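Local coordinates for protein ATP phosphoribosyltransferase regulatory subunit (Bacillus halodurans, PDB 3OD1) that is probably required, together with HisG, for the first step of histidine biosynthesis and may allow feedback regulation of that step by histidine, at residues E37-Y43 with E144-L148; I63-F69 with Y113-Q117; R189-K195 with T270-M275; C295-D301 with Q312-V318. One frame throughout, in Å; residues are numbered along the deposited sequence.

Contact 1 of 4, residues E37-Y43 with E144-L148; sequences EINLWGY and EVIAL
The indole of W41 carries a methyl of L148 on one face: CD1 sits 3.5 Å from the centroid of the five-membered ring, almost on the ring normal (5° off), a CH-pi contact. At the indole edge NE1 donates in the ring plane to OE2 of E37, four residues earlier, at 2.8 Å and 161°. The far rim of the six-membered ring leans on the helix of E144-L148, with CH2 4.0 Å from CB of A147. Y43 is met at its edge: its OH donates to OE2 of E144 at 2.7 Å, reaching the oxygen from above the carboxylate plane, with ring and carboxylate 76° apart. CG anti to the backbone N puts the fork of L148 between the two rings, CD1 to W41 and CD2 to Y43, 3.5 Å from its CE2. I38 adds its CG1 beside CD1 of the same leucine. All this packs the C-terminal end of helix 21-40 against helix 139-155, with I38 and Y43 also resting on strands 104-113 and 125-134 of the class II synthetase-type sheet. R359 of the second subunit makes a cation-pi contact with W41. A leucine in place of W41 would probably leave CD1 of L148 without its flat seat, OE2 of E37 without its indole N-H and that arginine without its ring. Each glutamate divides its oxygens: E37 gives OE1 to R155 and E144 gives OE1 to R105, while each OE2 accepts from an aromatic residue. Pairing with arginine would favour ionised carboxylates, so the aromatic donors probably meet charged acceptors beside an otherwise apolar interface.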
# COMPACT_ATOMS: atom_id res chain seq x y z
N GLU B 37 14.20 9.34 5.02
CA GLU B 37 14.95 10.51 4.53
C GLU B 37 13.99 11.59 4.06
O GLU B 37 14.12 12.77 4.43
CB GLU B 37 15.89 10.13 3.37
CG GLU B 37 16.80 11.27 2.91
CD GLU B 37 17.84 11.63 3.96
OE1 GLU B 37 18.08 10.80 4.85
OE2 GLU B 37 18.42 12.74 3.91
N ILE B 38 13.01 11.19 3.27
CA ILE B 38 12.00 12.12 2.77
C ILE B 38 11.33 12.89 3.91
O ILE B 38 11.08 14.11 3.80
CB ILE B 38 10.99 11.38 1.89
CG1 ILE B 38 11.67 10.96 0.57
CG2 ILE B 38 9.75 12.24 1.65
CD1 ILE B 38 10.86 9.93 -0.23
N ASN B 39 11.06 12.21 5.02
CA ASN B 39 10.39 12.86 6.14
C ASN B 39 11.28 13.87 6.85
O ASN B 39 10.80 14.90 7.36
CB ASN B 39 9.89 11.82 7.14
CG ASN B 39 8.43 12.00 7.46
OD1 ASN B 39 8.07 12.23 8.62
ND2 ASN B 39 7.58 11.93 6.44
N LEU B 40 12.57 13.56 6.89
CA LEU B 40 13.57 14.48 7.43
C LEU B 40 13.70 15.79 6.64
O LEU B 40 14.27 16.76 7.14
CB LEU B 40 14.93 13.78 7.50
CG LEU B 40 14.99 12.67 8.57
CD1 LEU B 40 16.35 11.96 8.52
CD2 LEU B 40 14.76 13.24 9.95
N TRP B 41 13.20 15.81 5.41
CA TRP B 41 13.27 17.03 4.58
C TRP B 41 11.95 17.80 4.57
O TRP B 41 11.77 18.71 3.76
CB TRP B 41 13.68 16.69 3.14
CG TRP B 41 15.07 16.20 3.00
CD1 TRP B 41 15.65 15.17 3.68
CD2 TRP B 41 16.07 16.71 2.10
NE1 TRP B 41 16.96 15.01 3.27
CE2 TRP B 41 17.24 15.93 2.30
CE3 TRP B 41 16.10 17.74 1.15
CZ2 TRP B 41 18.41 16.15 1.57
CZ3 TRP B 41 17.27 17.96 0.45
CH2 TRP B 41 18.41 17.18 0.66
N GLY B 42 11.02 17.40 5.42
CA GLY B 42 9.79 18.13 5.61
C GLY B 42 8.62 17.77 4.71
O GLY B 42 7.63 18.49 4.66
N TYR B 43 8.72 16.64 4.01
CA TYR B 43 7.63 16.22 3.12
C TYR B 43 6.61 15.43 3.92
O TYR B 43 6.97 14.71 4.87
CB TYR B 43 8.17 15.41 1.92
CG TYR B 43 8.92 16.28 0.93
CD1 TYR B 43 8.35 16.63 -0.29
CD2 TYR B 43 10.19 16.78 1.24
CE1 TYR B 43 9.02 17.44 -1.19
CE2 TYR B 43 10.87 17.61 0.34
CZ TYR B 43 10.27 17.93 -0.87
OH TYR B 43 10.94 18.73 -1.76
N GLU B 144 16.86 21.10 -4.53
CA GLU B 144 16.32 20.34 -3.40
C GLU B 144 15.77 18.96 -3.80
O GLU B 144 16.13 17.96 -3.20
CB GLU B 144 15.24 21.13 -2.65
CG GLU B 144 14.59 20.35 -1.49
CD GLU B 144 13.40 21.08 -0.88
OE1 GLU B 144 13.32 22.33 -0.99
OE2 GLU B 144 12.51 20.41 -0.31
N VAL B 145 14.90 18.90 -4.80
CA VAL B 145 14.31 17.60 -5.14
C VAL B 145 15.36 16.63 -5.68
O VAL B 145 15.26 15.43 -5.46
CB VAL B 145 13.11 17.70 -6.11
CG1 VAL B 145 11.99 18.54 -5.48
CG2 VAL B 145 13.54 18.28 -7.44
N ILE B 146 16.37 17.13 -6.38
CA ILE B 146 17.41 16.25 -6.90
C ILE B 146 18.32 15.77 -5.76
O ILE B 146 18.63 14.59 -5.67
CB ILE B 146 18.25 16.93 -8.01
CG1 ILE B 146 17.39 17.15 -9.27
CG2 ILE B 146 19.48 16.09 -8.32
CD1 ILE B 146 18.09 17.97 -10.37
N ALA B 147 18.70 16.70 -4.89
CA ALA B 147 19.52 16.40 -3.72
C ALA B 147 18.84 15.44 -2.76
O ALA B 147 19.48 14.58 -2.17
CB ALA B 147 19.94 17.69 -3.01
N LEU B 148 17.53 15.60 -2.58
CA LEU B 148 16.76 14.67 -1.76
C LEU B 148 16.75 13.28 -2.41
O LEU B 148 17.01 12.28 -1.74
CB LEU B 148 15.34 15.18 -1.56
CG LEU B 148 14.32 14.25 -0.89
CD1 LEU B 148 14.87 13.70 0.44
CD2 LEU B 148 13.01 14.99 -0.68
O HOH W 1 13.42 20.83 2.79

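Contact 2 of 4, residues I63-F69 with Y113-Q117; sequences ILDQQLF and YRAQQ
I63 and R114 meet at about a right angle, with CD1 of I63 over one face of the guanidinium and 3.4 Å from its NH2. The R114 chain bends at chi2 (-72°) and folds back, so that NH1 donates to the carbonyl O of Y113, just before it, at 2.9 Å; the same NH1 is also bonded to P83 O. Next along, the amide of Q67 stands perpendicular to that guanidinium, and its OE1 rests 3.8 Å from CD of R114. F69 is turned differently. Its ring edge faces the carbonyl of R114, with CD2 3.3 Å from O, while Q116 lies across the ring at a slant, amide and ring 30° apart, and brings CG to 3.5 Å from CE2. The polar end of Q116 looks elsewhere, NE2 bonding to F14 O. Between these side chains the backbones are tied by one direct bond, A115 N to Q67 O at 2.8 Å, with the donor 57° above the carbonyl plane. A water extends the link, accepting from F69 N and donating to Y113 O. Both segments are loops at strand ends: I63-F69 leads from helix 54-60 into strand 69-72, and Y113-Q117 leaves strand 104-113 for the partly disordered loop before strand 125-134, a strand-loop-strand unit consistent with motif 2 of class II synthetases. F69 packs on L81 of strand 78-81, R114 on F126 of strand 125-134, and the second subunit closes in, T50 of that subunit bonding to Y113 OH.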
# COMPACT_ATOMS: atom_id res chain seq x y z
N ILE B 63 1.27 10.07 -18.26
CA ILE B 63 1.18 8.74 -18.87
C ILE B 63 0.34 8.81 -20.14
O ILE B 63 -0.75 9.38 -20.13
CB ILE B 63 0.57 7.72 -17.88
CG1 ILE B 63 1.31 7.81 -16.55
CG2 ILE B 63 0.67 6.31 -18.43
CD1 ILE B 63 2.83 7.75 -16.68
N LEU B 64 0.85 8.24 -21.22
CA LEU B 64 0.19 8.33 -22.52
C LEU B 64 -1.13 7.60 -22.49
O LEU B 64 -1.28 6.60 -21.80
CB LEU B 64 1.07 7.75 -23.62
CG LEU B 64 1.99 8.73 -24.36
CD1 LEU B 64 2.31 9.94 -23.49
CD2 LEU B 64 3.25 8.02 -24.83
N ASP B 65 -2.10 8.11 -23.24
CA ASP B 65 -3.45 7.57 -23.21
C ASP B 65 -3.48 6.05 -23.43
O ASP B 65 -4.22 5.33 -22.78
CB ASP B 65 -4.31 8.28 -24.25
CG ASP B 65 -5.78 7.99 -24.06
OD1 ASP B 65 -6.44 8.68 -23.26
OD2 ASP B 65 -6.28 7.06 -24.73
N GLN B 66 -2.66 5.57 -24.36
CA GLN B 66 -2.64 4.16 -24.71
C GLN B 66 -2.11 3.31 -23.55
O GLN B 66 -2.36 2.10 -23.49
CB GLN B 66 -1.79 3.95 -25.96
CG GLN B 66 -1.87 2.56 -26.57
CD GLN B 66 -1.20 2.49 -27.94
OE1 GLN B 66 -1.00 3.51 -28.60
NE2 GLN B 66 -0.87 1.28 -28.36
N GLN B 67 -1.38 3.93 -22.63
CA GLN B 67 -0.81 3.23 -21.48
C GLN B 67 -1.71 3.26 -20.24
O GLN B 67 -1.36 2.69 -19.21
CB GLN B 67 0.55 3.82 -21.11
CG GLN B 67 1.69 3.38 -22.01
CD GLN B 67 1.96 1.89 -21.89
OE1 GLN B 67 2.27 1.39 -20.81
NE2 GLN B 67 1.84 1.18 -23.01
N LEU B 68 -2.86 3.93 -20.33
CA LEU B 68 -3.73 4.02 -19.16
C LEU B 68 -4.52 2.74 -18.97
O LEU B 68 -4.98 2.16 -19.96
CB LEU B 68 -4.69 5.21 -19.29
CG LEU B 68 -4.05 6.59 -19.37
CD1 LEU B 68 -5.09 7.62 -19.75
CD2 LEU B 68 -3.41 6.95 -18.04
N PHE B 69 -4.67 2.30 -17.72
CA PHE B 69 -5.60 1.21 -17.42
C PHE B 69 -7.00 1.80 -17.25
O PHE B 69 -7.36 2.30 -16.17
CB PHE B 69 -5.19 0.43 -16.16
CG PHE B 69 -5.89 -0.91 -16.03
CD1 PHE B 69 -7.27 -0.99 -15.92
CD2 PHE B 69 -5.16 -2.09 -16.00
CE1 PHE B 69 -7.92 -2.22 -15.80
CE2 PHE B 69 -5.80 -3.33 -15.87
CZ PHE B 69 -7.18 -3.39 -15.78
N TYR B 113 -0.56 2.03 -12.10
CA TYR B 113 -1.09 1.01 -12.99
C TYR B 113 -0.92 1.39 -14.46
O TYR B 113 -0.93 2.57 -14.82
CB TYR B 113 -2.58 0.75 -12.69
CG TYR B 113 -2.87 0.38 -11.24
CD1 TYR B 113 -2.92 -0.95 -10.83
CD2 TYR B 113 -3.05 1.36 -10.28
CE1 TYR B 113 -3.18 -1.30 -9.51
CE2 TYR B 113 -3.31 1.04 -8.96
CZ TYR B 113 -3.37 -0.29 -8.58
OH TYR B 113 -3.60 -0.60 -7.26
N ARG B 114 -0.74 0.38 -15.29
CA ARG B 114 -0.59 0.54 -16.73
C ARG B 114 -1.59 -0.37 -17.42
O ARG B 114 -2.00 -1.40 -16.86
CB ARG B 114 0.82 0.16 -17.15
CG ARG B 114 1.90 1.02 -16.56
CD ARG B 114 1.87 2.39 -17.20
NE ARG B 114 2.91 3.25 -16.65
CZ ARG B 114 2.71 4.09 -15.65
NH1 ARG B 114 1.51 4.16 -15.09
NH2 ARG B 114 3.70 4.84 -15.19
N ALA B 115 -1.99 -0.01 -18.64
CA ALA B 115 -2.89 -0.85 -19.40
C ALA B 115 -2.23 -2.22 -19.61
O ALA B 115 -1.01 -2.30 -19.79
CB ALA B 115 -3.22 -0.20 -20.75
N GLN B 116 -3.01 -3.29 -19.56
CA GLN B 116 -2.47 -4.63 -19.79
C GLN B 116 -2.07 -4.80 -21.26
O GLN B 116 -2.92 -4.95 -22.14
CB GLN B 116 -3.50 -5.70 -19.39
CG GLN B 116 -4.04 -5.52 -17.98
CD GLN B 116 -5.23 -6.41 -17.67
OE1 GLN B 116 -6.36 -6.10 -18.05
NE2 GLN B 116 -4.98 -7.52 -16.97
N GLN B 117 -0.77 -4.76 -21.53
CA GLN B 117 -0.27 -4.86 -22.89
C GLN B 117 0.75 -5.99 -23.00
O GLN B 117 1.65 -6.10 -22.17
CB GLN B 117 0.35 -3.53 -23.36
CG GLN B 117 1.75 -3.25 -22.82
CD GLN B 117 2.82 -3.40 -23.89
OE1 GLN B 117 2.84 -4.37 -24.64
NE2 GLN B 117 3.74 -2.43 -23.94
O HOH W 2 -3.45 3.54 -15.58

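Contact 3 of 4, residues R189-K195 with T270-M275; sequences RRFLYEK and TLVLHM
M275, a selenomethionine in this crystal, sits in the corner made by two flat groups of the facing helix: its CG lies over one face of the R190 guanidinium and over one face of the Y193 ring. SE sits 4.8 Å from the Y193 centroid, 37° off the ring normal, an oblique Met-aromatic contact, and 3.9 Å from CA of R190. The M275 chain bends at chi2 and chi3 (-66° and -70°) to curl back against the helix backbone. The R190 and M275 chains cross at about a right angle, CG of M275 lying toward the guanidinium rim, 3.9 Å from NH2. The edge of the Y193 ring points at the loop backbone, where CE1 is 3.5 Å from the carbonyl O of L273. V272 fills the rest, setting CG1 against CB of Y193 and CG2 3.7 Å from CB of L192. An alanine in place of Y193 would probably open a gap beside M275 and V272, take the ring from beside the selenium and cost L64 one of its neighbours. The contact joins the C-terminal end of helix 182-193 to the loop between strands 265-268 and 281-286. No direct hydrogen bond joins the segments; waters do so at the helix end, where K195 closes a Schellman motif. One water accepts from V272 N and K195 NZ and donates to L192 O, and a second links K195 NZ to T270 OG1, which is also bonded to D268. The chemistry is thus dispersion and water bridging: R189 keeps its charge for D186, its NE buried with no partner in the model.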
# COMPACT_ATOMS: atom_id res chain seq x y z
N ARG B 189 12.22 16.53 -31.98
CA ARG B 189 12.05 16.18 -30.57
C ARG B 189 11.68 14.71 -30.39
O ARG B 189 12.07 14.07 -29.41
CB ARG B 189 10.97 17.06 -29.93
CG ARG B 189 11.34 17.65 -28.58
CD ARG B 189 10.14 18.31 -27.90
NE ARG B 189 9.23 18.92 -28.86
CZ ARG B 189 9.37 20.15 -29.35
NH1 ARG B 189 10.39 20.91 -28.97
NH2 ARG B 189 8.49 20.62 -30.23
N ARG B 190 10.89 14.20 -31.33
CA ARG B 190 10.46 12.81 -31.31
C ARG B 190 11.65 11.86 -31.40
O ARG B 190 11.71 10.86 -30.68
CB ARG B 190 9.50 12.55 -32.47
CG ARG B 190 9.18 11.08 -32.69
CD ARG B 190 8.18 10.62 -31.69
NE ARG B 190 7.03 11.50 -31.66
CZ ARG B 190 6.01 11.36 -30.83
NH1 ARG B 190 6.02 10.35 -29.95
NH2 ARG B 190 4.99 12.21 -30.86
N PHE B 191 12.61 12.17 -32.28
CA PHE B 191 13.83 11.37 -32.36
C PHE B 191 14.56 11.32 -31.02
O PHE B 191 15.02 10.26 -30.59
CB PHE B 191 14.77 11.88 -33.46
CG PHE B 191 14.30 11.57 -34.85
CD1 PHE B 191 14.34 10.27 -35.33
CD2 PHE B 191 13.82 12.58 -35.67
CE1 PHE B 191 13.90 9.98 -36.61
CE2 PHE B 191 13.38 12.29 -36.96
CZ PHE B 191 13.42 10.99 -37.43
N LEU B 192 14.65 12.47 -30.35
CA LEU B 192 15.32 12.55 -29.05
C LEU B 192 14.54 11.78 -28.00
O LEU B 192 15.11 11.03 -27.21
CB LEU B 192 15.47 14.01 -28.61
CG LEU B 192 16.32 14.89 -29.53
CD1 LEU B 192 16.18 16.37 -29.19
CD2 LEU B 192 17.79 14.46 -29.48
N TYR B 193 13.23 11.97 -27.99
CA TYR B 193 12.36 11.28 -27.06
C TYR B 193 12.54 9.77 -27.14
O TYR B 193 12.56 9.06 -26.13
CB TYR B 193 10.91 11.67 -27.36
CG TYR B 193 9.88 10.90 -26.58
CD1 TYR B 193 9.75 11.07 -25.21
CD2 TYR B 193 9.01 10.03 -27.23
CE1 TYR B 193 8.78 10.37 -24.49
CE2 TYR B 193 8.05 9.34 -26.53
CZ TYR B 193 7.94 9.50 -25.17
OH TYR B 193 6.97 8.80 -24.48
N GLU B 194 12.70 9.26 -28.36
CA GLU B 194 12.87 7.83 -28.56
C GLU B 194 14.35 7.45 -28.57
O GLU B 194 14.69 6.29 -28.83
CB GLU B 194 12.19 7.40 -29.86
CG GLU B 194 10.68 7.58 -29.81
CD GLU B 194 10.04 7.51 -31.17
OE1 GLU B 194 10.76 7.20 -32.14
OE2 GLU B 194 8.82 7.76 -31.27
N LYS B 195 15.20 8.42 -28.27
CA LYS B 195 16.65 8.21 -28.19
C LYS B 195 17.21 7.60 -29.47
O LYS B 195 18.17 6.82 -29.44
CB LYS B 195 17.01 7.40 -26.95
CG LYS B 195 16.51 8.08 -25.68
CD LYS B 195 16.86 7.30 -24.45
CE LYS B 195 16.10 7.83 -23.25
NZ LYS B 195 16.44 9.23 -22.92
N THR B 270 20.36 16.03 -24.32
CA THR B 270 19.51 15.36 -25.31
C THR B 270 18.25 14.81 -24.65
O THR B 270 17.34 14.31 -25.33
CB THR B 270 20.24 14.21 -26.04
OG1 THR B 270 20.37 13.10 -25.17
CG2 THR B 270 21.61 14.67 -26.52
N LEU B 271 18.18 14.92 -23.33
CA LEU B 271 17.13 14.26 -22.57
C LEU B 271 15.76 14.88 -22.83
O LEU B 271 15.55 16.06 -22.56
CB LEU B 271 17.45 14.29 -21.08
CG LEU B 271 16.52 13.50 -20.15
CD1 LEU B 271 16.62 11.99 -20.43
CD2 LEU B 271 16.85 13.80 -18.70
N VAL B 272 14.84 14.09 -23.37
CA VAL B 272 13.45 14.49 -23.53
C VAL B 272 12.59 13.42 -22.87
O VAL B 272 12.51 12.28 -23.36
CB VAL B 272 13.07 14.59 -25.03
CG1 VAL B 272 11.55 14.80 -25.19
CG2 VAL B 272 13.87 15.70 -25.73
N LEU B 273 11.95 13.75 -21.75
CA LEU B 273 11.22 12.73 -20.99
C LEU B 273 9.79 12.56 -21.49
O LEU B 273 9.12 11.58 -21.17
CB LEU B 273 11.22 13.07 -19.48
CG LEU B 273 12.52 12.93 -18.65
CD1 LEU B 273 12.25 13.28 -17.19
CD2 LEU B 273 13.09 11.53 -18.74
N HIS B 274 9.33 13.52 -22.28
CA HIS B 274 7.93 13.59 -22.66
C HIS B 274 7.82 14.63 -23.76
O HIS B 274 8.61 15.57 -23.81
CB HIS B 274 7.09 13.98 -21.44
CG HIS B 274 5.63 13.68 -21.57
ND1 HIS B 274 4.78 14.44 -22.36
CD2 HIS B 274 4.86 12.72 -21.01
CE1 HIS B 274 3.56 13.95 -22.28
NE2 HIS B 274 3.58 12.91 -21.47
N MSE B 275 6.85 14.48 -24.65
CA MSE B 275 6.71 15.45 -25.74
C MSE B 275 6.20 16.82 -25.28
O MSE B 275 6.46 17.83 -25.95
CB MSE B 275 5.85 14.89 -26.88
CG MSE B 275 6.48 13.69 -27.59
SE MSE B 275 8.11 14.16 -28.56
CE MSE B 275 7.31 15.22 -30.00
O HOH W 3 15.15 11.34 -24.34
O HOH W 4 18.79 10.83 -23.75

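Contact 4 of 4, residues C295-D301 with Q312-V318; sequences CSGGRYD and QATGFGV
G297 and F316 bring their backbones together with CA atoms 3.9 Å apart, a non-hydrogen-bonded pair of antiparallel strands running at 169°. There is no room here for more than hydrogen: a CB on G297 would collide with O of G315. Beside it, S296 and G317 form the hydrogen-bonded pair, G317 N reaching S296 O at 2.8 Å and 169°. Past G298 the first strand gives way to loop, but the pairing goes on through Y300 N to A313 O and through side chains. Y300 lays its ring against A313, whose CB is 3.8 Å from the centroid, while Y300 OH bonds to E132. The methyl CG2 of T314 covers one face of the R299 guanidinium, which D142 holds by a salt bridge. The outer end is looser. D301 OD1 accepts from A313 N at 3.0 Å and makes a longer salt bridge to R299 NH1, but Q312, exposed to solvent, leans its CB and CG on that carboxylate. S296, partly exposed, projects from the face opposite C295, V318 and F316. These are adjacent strands of the largely antiparallel central sheet of the class II synthetase fold, and strand 313-319 running into helix 320-327 is consistent with motif 3.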
# COMPACT_ATOMS: atom_id res chain seq x y z
N CYS B 295 14.74 6.03 -11.72
CA CYS B 295 13.95 7.17 -11.26
C CYS B 295 14.05 8.34 -12.22
O CYS B 295 14.92 8.38 -13.09
CB CYS B 295 14.43 7.61 -9.88
SG CYS B 295 16.19 7.98 -9.84
N SER B 296 13.15 9.30 -12.04
CA SER B 296 13.11 10.45 -12.92
C SER B 296 12.26 11.55 -12.31
O SER B 296 11.47 11.29 -11.41
CB SER B 296 12.56 10.05 -14.29
OG SER B 296 11.19 9.70 -14.20
N GLY B 297 12.43 12.77 -12.80
CA GLY B 297 11.62 13.87 -12.31
C GLY B 297 11.86 15.14 -13.11
O GLY B 297 12.52 15.12 -14.15
N GLY B 298 11.33 16.24 -12.61
CA GLY B 298 11.54 17.52 -13.24
C GLY B 298 10.34 18.44 -13.11
O GLY B 298 9.32 18.07 -12.52
N ARG B 299 10.48 19.63 -13.68
CA ARG B 299 9.45 20.67 -13.63
C ARG B 299 8.26 20.39 -14.52
O ARG B 299 8.42 20.05 -15.69
CB ARG B 299 10.02 22.02 -14.04
CG ARG B 299 10.99 22.58 -13.06
CD ARG B 299 10.42 23.82 -12.43
NE ARG B 299 11.09 24.07 -11.17
CZ ARG B 299 10.46 24.35 -10.04
NH1 ARG B 299 9.14 24.44 -10.02
NH2 ARG B 299 11.17 24.56 -8.93
N TYR B 300 7.07 20.59 -13.97
CA TYR B 300 5.84 20.45 -14.75
C TYR B 300 4.91 21.64 -14.42
O TYR B 300 3.87 21.47 -13.79
CB TYR B 300 5.18 19.08 -14.46
CG TYR B 300 4.95 18.79 -12.98
CD1 TYR B 300 3.70 19.01 -12.41
CD2 TYR B 300 5.97 18.30 -12.15
CE1 TYR B 300 3.46 18.76 -11.07
CE2 TYR B 300 5.73 18.04 -10.79
CZ TYR B 300 4.45 18.28 -10.27
OH TYR B 300 4.15 18.06 -8.94
N ASP B 301 5.30 22.83 -14.87
CA ASP B 301 4.73 24.09 -14.38
C ASP B 301 3.32 24.44 -14.86
O ASP B 301 2.77 25.44 -14.43
CB ASP B 301 5.66 25.27 -14.70
CG ASP B 301 6.90 25.32 -13.82
OD1 ASP B 301 7.01 24.53 -12.85
OD2 ASP B 301 7.78 26.17 -14.09
N GLN B 312 3.97 26.73 -10.11
CA GLN B 312 5.14 26.01 -10.58
C GLN B 312 5.24 24.76 -9.71
O GLN B 312 4.75 24.73 -8.58
CB GLN B 312 6.40 26.88 -10.45
CG GLN B 312 6.23 28.27 -11.04
CD GLN B 312 7.46 29.15 -10.84
OE1 GLN B 312 8.46 29.00 -11.54
NE2 GLN B 312 7.38 30.07 -9.88
N ALA B 313 5.83 23.70 -10.25
CA ALA B 313 5.92 22.44 -9.51
C ALA B 313 7.05 21.57 -10.05
O ALA B 313 7.34 21.59 -11.25
CB ALA B 313 4.60 21.68 -9.54
N THR B 314 7.71 20.86 -9.15
CA THR B 314 8.67 19.86 -9.57
C THR B 314 8.59 18.67 -8.62
O THR B 314 7.77 18.67 -7.71
CB THR B 314 10.11 20.42 -9.67
OG1 THR B 314 10.98 19.40 -10.16
CG2 THR B 314 10.61 20.93 -8.32
N GLY B 315 9.42 17.66 -8.85
CA GLY B 315 9.43 16.49 -8.00
C GLY B 315 10.12 15.32 -8.67
O GLY B 315 10.75 15.49 -9.70
N PHE B 316 10.02 14.14 -8.07
CA PHE B 316 10.60 12.94 -8.66
C PHE B 316 9.78 11.71 -8.29
O PHE B 316 9.01 11.71 -7.32
CB PHE B 316 12.07 12.75 -8.25
CG PHE B 316 12.27 12.40 -6.78
CD1 PHE B 316 12.11 11.09 -6.34
CD2 PHE B 316 12.65 13.37 -5.86
CE1 PHE B 316 12.30 10.76 -5.01
CE2 PHE B 316 12.85 13.04 -4.52
CZ PHE B 316 12.69 11.75 -4.10
N GLY B 317 9.97 10.66 -9.07
CA GLY B 317 9.39 9.36 -8.79
C GLY B 317 10.47 8.29 -8.90
O GLY B 317 11.37 8.40 -9.73
N VAL B 318 10.38 7.26 -8.06
CA VAL B 318 11.30 6.14 -8.07
C VAL B 318 10.53 4.85 -8.31
O VAL B 318 9.55 4.59 -7.62
CB VAL B 318 12.03 6.01 -6.72
CG1 VAL B 318 13.00 4.81 -6.75
CG2 VAL B 318 12.77 7.32 -6.39

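Overall arrangement
From the N terminus, helix 21-40 ends in contact 1, which closes a long loop by bringing E144-L148 back against it. Contact 2 falls wholly within that loop and joins the entry to strand 69-72 with the loop between strands 104-113 and 125-134; its nearest atoms stay about 17 Å from contact 1. Contacts 3 and 4 follow in series, and none cross. Contact 3 ties the end of helix 182-193 to the loop after strand 265-268, and contact 4 is a short closure within the central sheet. In space contact 4 touches contact 1 through F316 on V145 and contact 3 through L273 on G297, while L64 links contact 2 to contact 3.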